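Local coordinates for protein peptidyl tryptophan dihydroxylase (Pseudomonas putida, PDB 7CTQ) that uses bound FAD to dihydroxylate a peptidyl tryptophan, a step essential for making the tryptophylquinone cofactor of quinohemoprotein amine dehydrogenase, at residues A42-Q48 against Q85-R91; A357-R363 against A374-T379; W196-L200 against Y214-R219. One frame throughout, in Å; residues are numbered along the deposited sequence.

Contact 1 of 3, residues A42-Q48 against Q85-R91; sequences AVEGVSQ and QEFLLDR. With FAD (flavin-adenine dinucleotide), chain C.
V43-V46 and F87-D90 pair as antiparallel strands: E44 and L89 form a hydrogen-bonded pair, and G45 and L88 a non-hydrogen-bonded one. E44 N gives to L89 O at 2.9 Å and L89 N to E44 O at 2.8 Å. The two bonds between V46 and F87 are longer, and V46 N to F87 O is weak. Beyond the strand, R91 N bonds A42 O.

E44 and R91 meet in a salt bridge beside the flavin. R91 NH1 meets the syn side of E44 OE2 at 3.1 Å; the oxygen lies close to the guanidinium plane, while NH1 is somewhat out of the carboxylate plane. The R91 chain bends at chi2 and chi3, and its guanidinium then also serves the cofactor: NH1 gives to FAD O4' and NH2 to FAD O1A, each at 2.9 Å. NH2 also has a salt bridge to D95. E44 OE1 accepts from FAD O2' at 2.8 Å. G45 N gives to FAD O4 and G45 O accepts from FAD N3, so this backbone reads the pyrimidine edge of the flavin. A leucine in place of R91 would probably leave E44 and D95 without this charge partner and the FAD phosphate without this donor.

V46 CG2 rests on F87 CB, and V46 CG1 on L89 CB. Helix 48-56 packs L51 on V46 and F87, while I275 of helix 274-282 touches E44, L89 and R91. Strand 67-76 borders F87-D90 on its other edge.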
loop_
_atom_site.group_PDB
_atom_site.type_symbol
_atom_site.label_atom_id
_atom_site.label_comp_id
_atom_site.label_asym_id
_atom_site.label_seq_id
_atom_site.Cartn_x
_atom_site.Cartn_y
_atom_site.Cartn_z
ATOM N N ALA A 42 10.731 -5.756 13.427
ATOM C CA ALA A 42 10.539 -4.488 12.738
ATOM C C ALA A 42 9.429 -3.721 13.430
ATOM O O ALA A 42 8.361 -4.282 13.691
ATOM C CB ALA A 42 10.192 -4.700 11.264
ATOM N N VAL A 43 9.674 -2.450 13.737
ATOM C CA VAL A 43 8.630 -1.570 14.243
ATOM C C VAL A 43 8.490 -0.393 13.294
ATOM O O VAL A 43 9.487 0.189 12.848
ATOM C CB VAL A 43 8.889 -1.106 15.689
ATOM C CG1 VAL A 43 9.252 -2.301 16.550
ATOM C CG2 VAL A 43 9.943 0.005 15.760
ATOM N N GLU A 44 7.247 -0.061 12.978
ATOM C CA GLU A 44 6.913 0.925 11.973
ATOM C C GLU A 44 6.132 2.054 12.619
ATOM O O GLU A 44 5.526 1.886 13.679
ATOM C CB GLU A 44 6.098 0.283 10.848
ATOM C CG GLU A 44 6.931 -0.596 9.929
ATOM C CD GLU A 44 6.102 -1.576 9.126
ATOM O OE1 GLU A 44 6.684 -2.272 8.263
ATOM O OE2 GLU A 44 4.877 -1.663 9.359
ATOM N N GLY A 45 6.172 3.219 11.976
ATOM C CA GLY A 45 5.350 4.341 12.386
ATOM C C GLY A 45 3.992 4.257 11.715
ATOM O O GLY A 45 3.901 4.063 10.500
ATOM N N VAL A 46 2.935 4.387 12.515
ATOM C CA VAL A 46 1.571 4.338 12.005
ATOM C C VAL A 46 0.840 5.604 12.426
ATOM O O VAL A 46 1.077 6.155 13.505
ATOM C CB VAL A 46 0.810 3.077 12.480
ATOM C CG1 VAL A 46 1.359 1.829 11.786
ATOM C CG2 VAL A 46 0.879 2.934 14.004
ATOM N N SER A 47 -0.049 6.069 11.551
ATOM C CA SER A 47 -0.843 7.260 11.805
ATOM C C SER A 47 -2.145 6.887 12.514
ATOM O O SER A 47 -2.449 5.713 12.752
ATOM C CB SER A 47 -1.120 8.010 10.500
ATOM O OG SER A 47 -1.959 7.270 9.622
ATOM N N GLN A 48 -2.918 7.917 12.873
ATOM C CA GLN A 48 -4.233 7.701 13.468
ATOM C C GLN A 48 -5.175 7.025 12.479
ATOM O O GLN A 48 -5.984 6.171 12.863
ATOM C CB GLN A 48 -4.820 9.036 13.944
ATOM C CG GLN A 48 -5.022 10.092 12.843
ATOM C CD GLN A 48 -3.726 10.766 12.400
ATOM O OE1 GLN A 48 -2.709 10.707 13.096
ATOM N NE2 GLN A 48 -3.761 11.407 11.234
ATOM N N GLN A 85 0.886 12.020 18.963
ATOM C CA GLN A 85 -0.347 11.309 18.616
ATOM C C GLN A 85 -0.165 10.347 17.450
ATOM O O GLN A 85 -1.154 9.813 16.931
ATOM C CB GLN A 85 -1.520 12.258 18.323
ATOM C CG GLN A 85 -2.853 11.797 18.945
ATOM C CD GLN A 85 -3.692 10.909 18.027
ATOM O OE1 GLN A 85 -3.584 10.978 16.801
ATOM N NE2 GLN A 85 -4.527 10.062 18.624
ATOM N N GLU A 86 1.062 10.099 17.018
ATOM C CA GLU A 86 1.317 8.964 16.152
ATOM C C GLU A 86 1.966 7.864 16.978
ATOM O O GLU A 86 2.620 8.124 17.992
ATOM C CB GLU A 86 2.176 9.354 14.947
ATOM C CG GLU A 86 1.368 10.120 13.898
ATOM C CD GLU A 86 2.060 10.207 12.554
ATOM O OE1 GLU A 86 3.208 9.730 12.437
ATOM O OE2 GLU A 86 1.446 10.749 11.608
ATOM N N PHE A 87 1.733 6.633 16.560
ATOM C CA PHE A 87 2.022 5.453 17.354
ATOM C C PHE A 87 3.190 4.696 16.734
ATOM O O PHE A 87 3.763 5.103 15.716
ATOM C CB PHE A 87 0.775 4.562 17.459
ATOM C CG PHE A 87 -0.422 5.249 18.074
ATOM C CD1 PHE A 87 -0.891 4.870 19.323
ATOM C CD2 PHE A 87 -1.083 6.268 17.400
ATOM C CE1 PHE A 87 -1.985 5.501 19.889
ATOM C CE2 PHE A 87 -2.173 6.903 17.961
ATOM C CZ PHE A 87 -2.625 6.518 19.206
ATOM N N LEU A 88 3.553 3.589 17.373
ATOM C CA LEU A 88 4.527 2.656 16.837
ATOM C C LEU A 88 3.867 1.296 16.757
ATOM O O LEU A 88 3.107 0.915 17.648
ATOM C CB LEU A 88 5.797 2.572 17.704
ATOM C CG LEU A 88 6.302 3.829 18.418
ATOM C CD1 LEU A 88 7.559 3.507 19.216
ATOM C CD2 LEU A 88 6.555 4.984 17.454
ATOM N N LEU A 89 4.138 0.570 15.681
ATOM C CA LEU A 89 3.536 -0.738 15.471
ATOM C C LEU A 89 4.638 -1.782 15.472
ATOM O O LEU A 89 5.561 -1.710 14.656
ATOM C CB LEU A 89 2.754 -0.792 14.160
ATOM C CG LEU A 89 2.122 -2.166 13.963
ATOM C CD1 LEU A 89 0.877 -2.313 14.830
ATOM C CD2 LEU A 89 1.810 -2.410 12.507
ATOM N N ASP A 90 4.545 -2.750 16.373
ATOM C CA ASP A 90 5.541 -3.809 16.426
ATOM C C ASP A 90 5.038 -4.950 15.548
ATOM O O ASP A 90 4.092 -5.660 15.910
ATOM C CB ASP A 90 5.805 -4.237 17.868
ATOM C CG ASP A 90 6.354 -5.644 17.969
ATOM O OD1 ASP A 90 7.160 -6.048 17.104
ATOM O OD2 ASP A 90 5.988 -6.347 18.916
ATOM N N ARG A 91 5.669 -5.105 14.380
ATOM C CA ARG A 91 5.234 -6.086 13.395
ATOM C C ARG A 91 5.323 -7.510 13.914
ATOM O O ARG A 91 4.594 -8.380 13.422
ATOM C CB ARG A 91 6.063 -5.938 12.118
ATOM C CG ARG A 91 5.833 -4.615 11.402
ATOM C CD ARG A 91 4.362 -4.441 11.072
ATOM N NE ARG A 91 3.851 -5.559 10.286
ATOM C CZ ARG A 91 3.765 -5.555 8.958
ATOM N NH1 ARG A 91 4.150 -4.484 8.278
ATOM N NH2 ARG A 91 3.293 -6.616 8.313
HETATM P PA FAD C . 3.649 -8.083 4.384
HETATM O O1A FAD C . 3.188 -7.243 5.510
HETATM O O2A FAD C . 5.153 -8.019 4.160
HETATM O O5B FAD C . 3.091 -9.530 4.572
HETATM C C5B FAD C . 3.670 -10.656 3.885
HETATM C C4B FAD C . 3.483 -11.849 4.784
HETATM O O4B FAD C . 3.833 -13.049 4.057
HETATM C C3B FAD C . 4.325 -11.856 6.065
HETATM O O3B FAD C . 3.564 -12.381 7.150
HETATM C C2B FAD C . 5.517 -12.745 5.688
HETATM O O2B FAD C . 6.079 -13.438 6.802
HETATM C C1B FAD C . 4.838 -13.750 4.758
HETATM N N9A FAD C . 5.690 -14.440 3.799
HETATM C C8A FAD C . 6.750 -13.958 3.084
HETATM N N7A FAD C . 7.312 -14.831 2.284
HETATM C C5A FAD C . 6.584 -15.983 2.517
HETATM C C6A FAD C . 6.681 -17.292 2.002
HETATM N N6A FAD C . 7.590 -17.672 1.105
HETATM N N1A FAD C . 5.788 -18.219 2.439
HETATM C C2A FAD C . 4.872 -17.849 3.338
HETATM N N3A FAD C . 4.693 -16.645 3.892
HETATM C C4A FAD C . 5.579 -15.752 3.439
HETATM N N1 FAD C . 4.383 0.866 6.537
HETATM C C2 FAD C . 3.835 1.657 7.507
HETATM O O2 FAD C . 2.615 1.756 7.651
HETATM N N3 FAD C . 4.657 2.359 8.364
HETATM C C4 FAD C . 6.037 2.352 8.353
HETATM O O4 FAD C . 6.665 3.011 9.178
HETATM C C4X FAD C . 6.612 1.513 7.320
HETATM N N5 FAD C . 7.915 1.453 7.233
HETATM C C5X FAD C . 8.466 0.653 6.245
HETATM C C6 FAD C . 9.856 0.584 6.133
HETATM C C7 FAD C . 10.457 -0.192 5.148
HETATM C C7M FAD C . 11.959 -0.247 5.058
HETATM C C8 FAD C . 9.655 -0.914 4.250
HETATM C C8M FAD C . 10.274 -1.772 3.178
HETATM C C9 FAD C . 8.270 -0.852 4.361
HETATM C C9A FAD C . 7.672 -0.071 5.344
HETATM N N10 FAD C . 6.271 0.006 5.484
HETATM C C10 FAD C . 5.704 0.807 6.455
HETATM C "C1'" FAD C . 5.396 -0.693 4.542
HETATM C "C2'" FAD C . 4.731 -1.937 5.109
HETATM O "O2'" FAD C . 5.685 -2.804 5.722
HETATM C "C3'" FAD C . 4.034 -2.666 3.963
HETATM O "O3'" FAD C . 3.295 -1.700 3.224
HETATM C "C4'" FAD C . 3.079 -3.784 4.369
HETATM O "O4'" FAD C . 3.628 -4.579 5.424
HETATM C "C5'" FAD C . 2.734 -4.653 3.183
HETATM O "O5'" FAD C . 1.690 -5.558 3.567
HETATM P P FAD C . 1.536 -6.946 2.877
HETATM O O1P FAD C . 1.306 -6.678 1.382
HETATM O O2P FAD C . 0.512 -7.772 3.574
HETATM O O3P FAD C . 2.978 -7.591 3.032
#

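Contact 2 of 3, residues A357-R363 against A374-T379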
loop_
_atom_site.group_PDB
_atom_site.type_symbol
_atom_site.label_atom_id
_atom_site.label_comp_id
_atom_site.label_asym_id
_atom_site.label_seq_id
_atom_site.Cartn_x
_atom_site.Cartn_y
_atom_site.Cartn_z
ATOM N N ALA A 357 -11.232 17.706 -23.348
ATOM C CA ALA A 357 -10.657 16.371 -23.423
ATOM C C ALA A 357 -11.540 15.287 -22.810
ATOM O O ALA A 357 -11.142 14.116 -22.821
ATOM C CB ALA A 357 -9.286 16.353 -22.726
ATOM N N VAL A 358 -12.715 15.637 -22.276
ATOM C CA VAL A 358 -13.572 14.660 -21.607
ATOM C C VAL A 358 -14.131 13.679 -22.630
ATOM O O VAL A 358 -14.552 14.069 -23.728
ATOM C CB VAL A 358 -14.704 15.384 -20.858
ATOM C CG1 VAL A 358 -15.787 14.424 -20.485
ATOM C CG2 VAL A 358 -14.163 16.127 -19.624
ATOM N N ARG A 359 -14.145 12.392 -22.281
ATOM C CA ARG A 359 -14.580 11.371 -23.224
ATOM C C ARG A 359 -15.582 10.432 -22.569
ATOM O O ARG A 359 -15.413 10.038 -21.409
ATOM C CB ARG A 359 -13.378 10.565 -23.761
ATOM C CG ARG A 359 -12.456 11.359 -24.690
ATOM C CD ARG A 359 -11.366 10.480 -25.308
ATOM N NE ARG A 359 -11.914 9.345 -26.051
ATOM C CZ ARG A 359 -12.068 9.294 -27.373
ATOM N NH1 ARG A 359 -11.722 10.319 -28.136
ATOM N NH2 ARG A 359 -12.577 8.205 -27.932
ATOM N N VAL A 360 -16.617 10.070 -23.324
ATOM C CA VAL A 360 -17.517 8.986 -22.942
ATOM C C VAL A 360 -16.940 7.692 -23.503
ATOM O O VAL A 360 -16.730 7.568 -24.717
ATOM C CB VAL A 360 -18.940 9.218 -23.462
ATOM C CG1 VAL A 360 -19.762 7.986 -23.222
ATOM C CG2 VAL A 360 -19.582 10.441 -22.789
ATOM N N GLU A 361 -16.664 6.738 -22.625
ATOM C CA GLU A 361 -16.083 5.464 -23.016
ATOM C C GLU A 361 -16.693 4.362 -22.166
ATOM O O GLU A 361 -17.116 4.591 -21.030
ATOM C CB GLU A 361 -14.542 5.455 -22.855
ATOM C CG GLU A 361 -13.797 6.319 -23.865
ATOM C CD GLU A 361 -12.282 6.171 -23.773
ATOM O OE1 GLU A 361 -11.574 7.140 -24.107
ATOM O OE2 GLU A 361 -11.794 5.094 -23.368
ATOM N N ARG A 362 -16.729 3.158 -22.736
ATOM C CA ARG A 362 -17.140 1.965 -22.010
ATOM C C ARG A 362 -15.949 1.442 -21.203
ATOM O O ARG A 362 -14.899 1.130 -21.769
ATOM C CB ARG A 362 -17.652 0.911 -22.998
ATOM C CG ARG A 362 -18.665 -0.061 -22.434
ATOM C CD ARG A 362 -19.195 -0.984 -23.534
ATOM N NE ARG A 362 -19.418 -0.233 -24.759
ATOM C CZ ARG A 362 -18.802 -0.454 -25.918
ATOM N NH1 ARG A 362 -17.906 -1.425 -26.037
ATOM N NH2 ARG A 362 -19.091 0.312 -26.962
ATOM N N ARG A 363 -16.102 1.361 -19.890
ATOM C CA ARG A 363 -15.004 1.051 -18.990
ATOM C C ARG A 363 -15.519 0.122 -17.906
ATOM O O ARG A 363 -16.732 0.023 -17.698
ATOM C CB ARG A 363 -14.416 2.321 -18.349
ATOM C CG ARG A 363 -13.830 3.320 -19.346
ATOM C CD ARG A 363 -12.541 2.803 -19.973
ATOM N NE ARG A 363 -11.822 3.868 -20.685
ATOM C CZ ARG A 363 -10.905 4.642 -20.107
ATOM N NH1 ARG A 363 -10.617 4.464 -18.820
ATOM N NH2 ARG A 363 -10.276 5.585 -20.802
ATOM N N ALA A 374 -19.717 -0.354 -18.296
ATOM C CA ALA A 374 -20.748 0.642 -18.544
ATOM C C ALA A 374 -20.103 1.841 -19.202
ATOM O O ALA A 374 -18.890 2.039 -19.116
ATOM C CB ALA A 374 -21.471 1.062 -17.253
ATOM N N GLU A 375 -20.927 2.622 -19.896
ATOM C CA GLU A 375 -20.485 3.917 -20.389
ATOM C C GLU A 375 -20.229 4.821 -19.191
ATOM O O GLU A 375 -21.117 5.030 -18.361
ATOM C CB GLU A 375 -21.527 4.528 -21.323
ATOM C CG GLU A 375 -21.577 3.858 -22.695
ATOM C CD GLU A 375 -22.065 4.797 -23.793
ATOM O OE1 GLU A 375 -21.951 4.426 -24.978
ATOM O OE2 GLU A 375 -22.568 5.902 -23.471
ATOM N N VAL A 376 -19.001 5.312 -19.069
ATOM C CA VAL A 376 -18.631 6.223 -17.997
ATOM C C VAL A 376 -18.048 7.457 -18.656
ATOM O O VAL A 376 -17.821 7.489 -19.865
ATOM C CB VAL A 376 -17.621 5.597 -17.008
ATOM C CG1 VAL A 376 -18.186 4.293 -16.427
ATOM C CG2 VAL A 376 -16.305 5.330 -17.717
ATOM N N VAL A 377 -17.810 8.485 -17.854
ATOM C CA VAL A 377 -17.242 9.733 -18.355
ATOM C C VAL A 377 -15.792 9.817 -17.889
ATOM O O VAL A 377 -15.528 9.835 -16.684
ATOM C CB VAL A 377 -18.052 10.946 -17.891
ATOM C CG1 VAL A 377 -17.398 12.224 -18.423
ATOM C CG2 VAL A 377 -19.505 10.808 -18.371
ATOM N N VAL A 378 -14.853 9.823 -18.850
ATOM C CA VAL A 378 -13.423 9.862 -18.566
ATOM C C VAL A 378 -12.980 11.319 -18.589
ATOM O O VAL A 378 -13.268 12.046 -19.546
ATOM C CB VAL A 378 -12.631 9.030 -19.587
ATOM C CG1 VAL A 378 -11.105 9.220 -19.414
ATOM C CG2 VAL A 378 -13.012 7.543 -19.468
ATOM N N THR A 379 -12.306 11.745 -17.526
ATOM C CA THR A 379 -11.871 13.124 -17.366
ATOM C C THR A 379 -10.395 13.163 -16.986
ATOM O O THR A 379 -9.785 12.146 -16.629
ATOM C CB THR A 379 -12.682 13.850 -16.282
ATOM O OG1 THR A 379 -12.243 13.405 -14.992
ATOM C CG2 THR A 379 -14.188 13.614 -16.437
HETATM O O HOH W 1 -21.589 1.374 -25.351
#
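The R363 guanidinium has V378 CG2 over the centre of one face, 3.6 Å above its plane, and E361 OE2 at its edge. NE and NH2 both give to that one oxygen, NE at 2.9 Å from E361 OE2. The oxygen lies in the guanidinium plane, but both nitrogens come to it from above the carboxylate plane, on the same face. The R359 guanidinium has the E361 carboxylate at its edge. R359 NE meets E361 OE1 on the anti side, at 3.0 Å. E361 is thus held between two arginines of its own strand, in a salt-bridge network that probably favours its charged form. The R363 chain bends at chi2 (-71°), which carries the guanidinium across V378 while R363 CG rests on V376 CG2, 3.6 Å away.

The backbones form a two-stranded antiparallel beta hairpin, strands 359-367 and 370-378. Its rungs at R359-V378, E361-V376 and R363-A374 each carry two hydrogen bonds. The shortest is V378 N to R359 O, 2.6 Å.

V360, R362, E375 and V377 share the other face of the hairpin. V360 CG1 lies 3.5 Å from E375 OE2, whose salt-bridge partner is R399. A water accepts from R362 NE and donates to E375 OE1, spanning two groups of opposite charge. Near the hairpin's open end V358 CG1 presses tightly on V377 CG1, 3.4 Å away. Helix 395-402 lies against V360, E375 and V377 through A395 and V398, and W425 of helix 416-428 touches V377 and T379.

Contact 3 of 3, residues W196-L200 against Y214-R219. With FAD (flavin-adenine dinucleotide), chain C.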
loop_
_atom_site.group_PDB
_atom_site.type_symbol
_atom_site.label_atom_id
_atom_site.label_comp_id
_atom_site.label_asym_id
_atom_site.label_seq_id
_atom_site.Cartn_x
_atom_site.Cartn_y
_atom_site.Cartn_z
ATOM N N TRP A 196 16.663 1.400 14.148
ATOM C CA TRP A 196 17.163 2.529 13.370
ATOM C C TRP A 196 17.275 2.086 11.922
ATOM O O TRP A 196 17.843 1.027 11.629
ATOM C CB TRP A 196 18.514 3.021 13.893
ATOM C CG TRP A 196 19.171 4.141 13.114
ATOM C CD1 TRP A 196 19.054 5.481 13.345
ATOM C CD2 TRP A 196 20.089 4.001 12.021
ATOM N NE1 TRP A 196 19.835 6.189 12.454
ATOM C CE2 TRP A 196 20.484 5.297 11.637
ATOM C CE3 TRP A 196 20.615 2.902 11.332
ATOM C CZ2 TRP A 196 21.375 5.525 10.592
ATOM C CZ3 TRP A 196 21.497 3.133 10.293
ATOM C CH2 TRP A 196 21.868 4.425 9.937
ATOM N N GLN A 197 16.729 2.899 11.024
ATOM C CA GLN A 197 16.598 2.518 9.624
ATOM C C GLN A 197 16.871 3.741 8.770
ATOM O O GLN A 197 16.203 4.769 8.912
ATOM C CB GLN A 197 15.210 1.937 9.351
ATOM C CG GLN A 197 14.628 2.229 7.989
ATOM C CD GLN A 197 13.117 2.180 8.016
ATOM O OE1 GLN A 197 12.521 1.142 8.338
ATOM N NE2 GLN A 197 12.483 3.313 7.707
ATOM N N VAL A 198 17.881 3.646 7.920
ATOM C CA VAL A 198 18.282 4.763 7.086
ATOM C C VAL A 198 17.974 4.376 5.653
ATOM O O VAL A 198 18.169 3.222 5.249
ATOM C CB VAL A 198 19.761 5.149 7.272
ATOM C CG1 VAL A 198 20.698 4.058 6.732
ATOM C CG2 VAL A 198 20.033 6.492 6.620
ATOM N N THR A 199 17.436 5.329 4.909
ATOM C CA THR A 199 16.985 5.107 3.544
ATOM C C THR A 199 17.899 5.891 2.620
ATOM O O THR A 199 18.118 7.091 2.825
ATOM C CB THR A 199 15.522 5.529 3.396
ATOM O OG1 THR A 199 14.717 4.659 4.202
ATOM C CG2 THR A 199 15.068 5.437 1.927
ATOM N N LEU A 200 18.466 5.198 1.642
ATOM C CA LEU A 200 19.511 5.755 0.804
ATOM C C LEU A 200 19.349 5.213 -0.603
ATOM O O LEU A 200 18.653 4.218 -0.829
ATOM C CB LEU A 200 20.913 5.380 1.315
ATOM C CG LEU A 200 21.263 5.632 2.778
ATOM C CD1 LEU A 200 22.330 4.646 3.225
ATOM C CD2 LEU A 200 21.733 7.066 2.940
ATOM N N TYR A 214 29.405 0.609 8.183
ATOM C CA TYR A 214 28.738 1.733 7.545
ATOM C C TYR A 214 27.604 2.253 8.419
ATOM O O TYR A 214 27.507 3.455 8.680
ATOM C CB TYR A 214 28.227 1.297 6.167
ATOM C CG TYR A 214 27.632 2.409 5.348
ATOM C CD1 TYR A 214 28.423 3.171 4.495
ATOM C CD2 TYR A 214 26.276 2.704 5.436
ATOM C CE1 TYR A 214 27.876 4.198 3.736
ATOM C CE2 TYR A 214 25.714 3.727 4.680
ATOM C CZ TYR A 214 26.519 4.471 3.837
ATOM O OH TYR A 214 25.964 5.488 3.092
ATOM N N CYS A 215 26.744 1.346 8.896
ATOM C CA CYS A 215 25.655 1.748 9.775
ATOM C C CYS A 215 26.168 2.328 11.086
ATOM O O CYS A 215 25.619 3.317 11.595
ATOM C CB CYS A 215 24.751 0.552 10.045
ATOM S SG CYS A 215 23.744 0.123 8.599
ATOM N N ALA A 216 27.203 1.710 11.668
ATOM C CA ALA A 216 27.737 2.197 12.937
ATOM C C ALA A 216 28.211 3.638 12.811
ATOM O O ALA A 216 27.880 4.488 13.646
ATOM C CB ALA A 216 28.868 1.280 13.413
ATOM N N ALA A 217 28.940 3.954 11.741
ATOM C CA ALA A 217 29.423 5.323 11.586
ATOM C C ALA A 217 28.278 6.316 11.433
ATOM O O ALA A 217 28.350 7.436 11.962
ATOM C CB ALA A 217 30.382 5.417 10.402
ATOM N N ARG A 218 27.214 5.937 10.704
ATOM C CA ARG A 218 26.080 6.847 10.534
ATOM C C ARG A 218 25.345 7.074 11.852
ATOM O O ARG A 218 24.997 8.217 12.188
ATOM C CB ARG A 218 25.121 6.309 9.462
ATOM C CG ARG A 218 25.579 6.616 8.043
ATOM C CD ARG A 218 24.426 6.506 7.050
ATOM N NE ARG A 218 24.872 6.700 5.678
ATOM C CZ ARG A 218 24.748 7.836 4.997
ATOM N NH1 ARG A 218 24.181 8.905 5.546
ATOM N NH2 ARG A 218 25.207 7.900 3.759
ATOM N N ARG A 219 25.101 6.000 12.615
ATOM C CA ARG A 219 24.472 6.163 13.924
ATOM C C ARG A 219 25.354 6.977 14.861
ATOM O O ARG A 219 24.863 7.854 15.586
ATOM C CB ARG A 219 24.148 4.799 14.533
ATOM C CG ARG A 219 23.036 4.072 13.812
ATOM C CD ARG A 219 22.946 2.641 14.266
ATOM N NE ARG A 219 22.620 2.590 15.665
ATOM C CZ ARG A 219 23.022 1.648 16.502
ATOM N NH1 ARG A 219 23.777 0.637 16.094
ATOM N NH2 ARG A 219 22.651 1.736 17.762
HETATM P PA FAD C . 3.649 -8.083 4.384
HETATM O O1A FAD C . 3.188 -7.243 5.510
HETATM O O2A FAD C . 5.153 -8.019 4.160
HETATM O O5B FAD C . 3.091 -9.530 4.572
HETATM C C5B FAD C . 3.670 -10.656 3.885
HETATM C C4B FAD C . 3.483 -11.849 4.784
HETATM O O4B FAD C . 3.833 -13.049 4.057
HETATM C C3B FAD C . 4.325 -11.856 6.065
HETATM O O3B FAD C . 3.564 -12.381 7.150
HETATM C C2B FAD C . 5.517 -12.745 5.688
HETATM O O2B FAD C . 6.079 -13.438 6.802
HETATM C C1B FAD C . 4.838 -13.750 4.758
HETATM N N9A FAD C . 5.690 -14.440 3.799
HETATM C C8A FAD C . 6.750 -13.958 3.084
HETATM N N7A FAD C . 7.312 -14.831 2.284
HETATM C C5A FAD C . 6.584 -15.983 2.517
HETATM C C6A FAD C . 6.681 -17.292 2.002
HETATM N N6A FAD C . 7.590 -17.672 1.105
HETATM N N1A FAD C . 5.788 -18.219 2.439
HETATM C C2A FAD C . 4.872 -17.849 3.338
HETATM N N3A FAD C . 4.693 -16.645 3.892
HETATM C C4A FAD C . 5.579 -15.752 3.439
HETATM N N1 FAD C . 4.383 0.866 6.537
HETATM C C2 FAD C . 3.835 1.657 7.507
HETATM O O2 FAD C . 2.615 1.756 7.651
HETATM N N3 FAD C . 4.657 2.359 8.364
HETATM C C4 FAD C . 6.037 2.352 8.353
HETATM O O4 FAD C . 6.665 3.011 9.178
HETATM C C4X FAD C . 6.612 1.513 7.320
HETATM N N5 FAD C . 7.915 1.453 7.233
HETATM C C5X FAD C . 8.466 0.653 6.245
HETATM C C6 FAD C . 9.856 0.584 6.133
HETATM C C7 FAD C . 10.457 -0.192 5.148
HETATM C C7M FAD C . 11.959 -0.247 5.058
HETATM C C8 FAD C . 9.655 -0.914 4.250
HETATM C C8M FAD C . 10.274 -1.772 3.178
HETATM C C9 FAD C . 8.270 -0.852 4.361
HETATM C C9A FAD C . 7.672 -0.071 5.344
HETATM N N10 FAD C . 6.271 0.006 5.484
HETATM C C10 FAD C . 5.704 0.807 6.455
HETATM C "C1'" FAD C . 5.396 -0.693 4.542
HETATM C "C2'" FAD C . 4.731 -1.937 5.109
HETATM O "O2'" FAD C . 5.685 -2.804 5.722
HETATM C "C3'" FAD C . 4.034 -2.666 3.963
HETATM O "O3'" FAD C . 3.295 -1.700 3.224
HETATM C "C4'" FAD C . 3.079 -3.784 4.369
HETATM O "O4'" FAD C . 3.628 -4.579 5.424
HETATM C "C5'" FAD C . 2.734 -4.653 3.183
HETATM O "O5'" FAD C . 1.690 -5.558 3.567
HETATM P P FAD C . 1.536 -6.946 2.877
HETATM O O1P FAD C . 1.306 -6.678 1.382
HETATM O O2P FAD C . 0.512 -7.772 3.574
HETATM O O3P FAD C . 2.978 -7.591 3.032
#
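W196 lies flat against the aliphatic part of R219. R219 CG sits over the six-membered ring, 3.5 Å from its centroid and 14° off the ring normal, a CH-pi contact. The two side chains run antiparallel alongside one another. C215 SG comes to the edge of the same ring, 4.1 Å from W196 CZ3, as a sulfur-aromatic contact. R218 CB approaches W196 CH2 at 3.8 Å. The indole reaches the helix because CG stands anti to the backbone N (chi1 177°).

Further along the strand, L200 divides its two methyls between two partners. CD2 lies over the centre of one face of the R218 guanidinium, 3.7 Å from R218 NH2. CD1 meets the edge of the Y214 ring, 3.8 Å from Y214 CE2.

The R218 and Y214 ends are tied to each other. R218 NH2 gives to Y214 OH at 2.6 Å, with the hydroxyl oxygen in the guanidinium plane. This bond, with a salt bridge from R218 NH2 to D181, fixes the flat group that L200 packs on. W165 adds a cation-pi contact to R219. A184 and M186 of strand 182-188 support W196, while L161 and N163 of strand 158-166 lie against C215.

Q197, on the side of the strand away from the helix, belongs to the FAD pocket, with OE1 3.5 Å from FAD C6. Segments 196-200 and 214-219 run at 101° to each other. This is helix-on-sheet packing, with helix 208-220 on the side of the sheet away from the flavin.

In the fold
Contacts 1 and 3 are largely buried and reach the same mixed sheet. Their centres are 20 Å apart and both touch FAD, yet their chemistry differs. Contact 1 joins two strands by backbone bonds and puts charged and polar groups on the cofactor. Contact 3 sets a helix on a strand mainly through ring, methyl and aliphatic packing, and meets the flavin through Q197 alone. Contact 2 stands apart, about 27 Å from contact 1 between nearest atoms and on the opposite side of the chain's centre. It is a separate two-stranded sheet, only partly buried. The E361 network lies within one strand, whereas the E44-R91 bridge joins the two segments beside FAD.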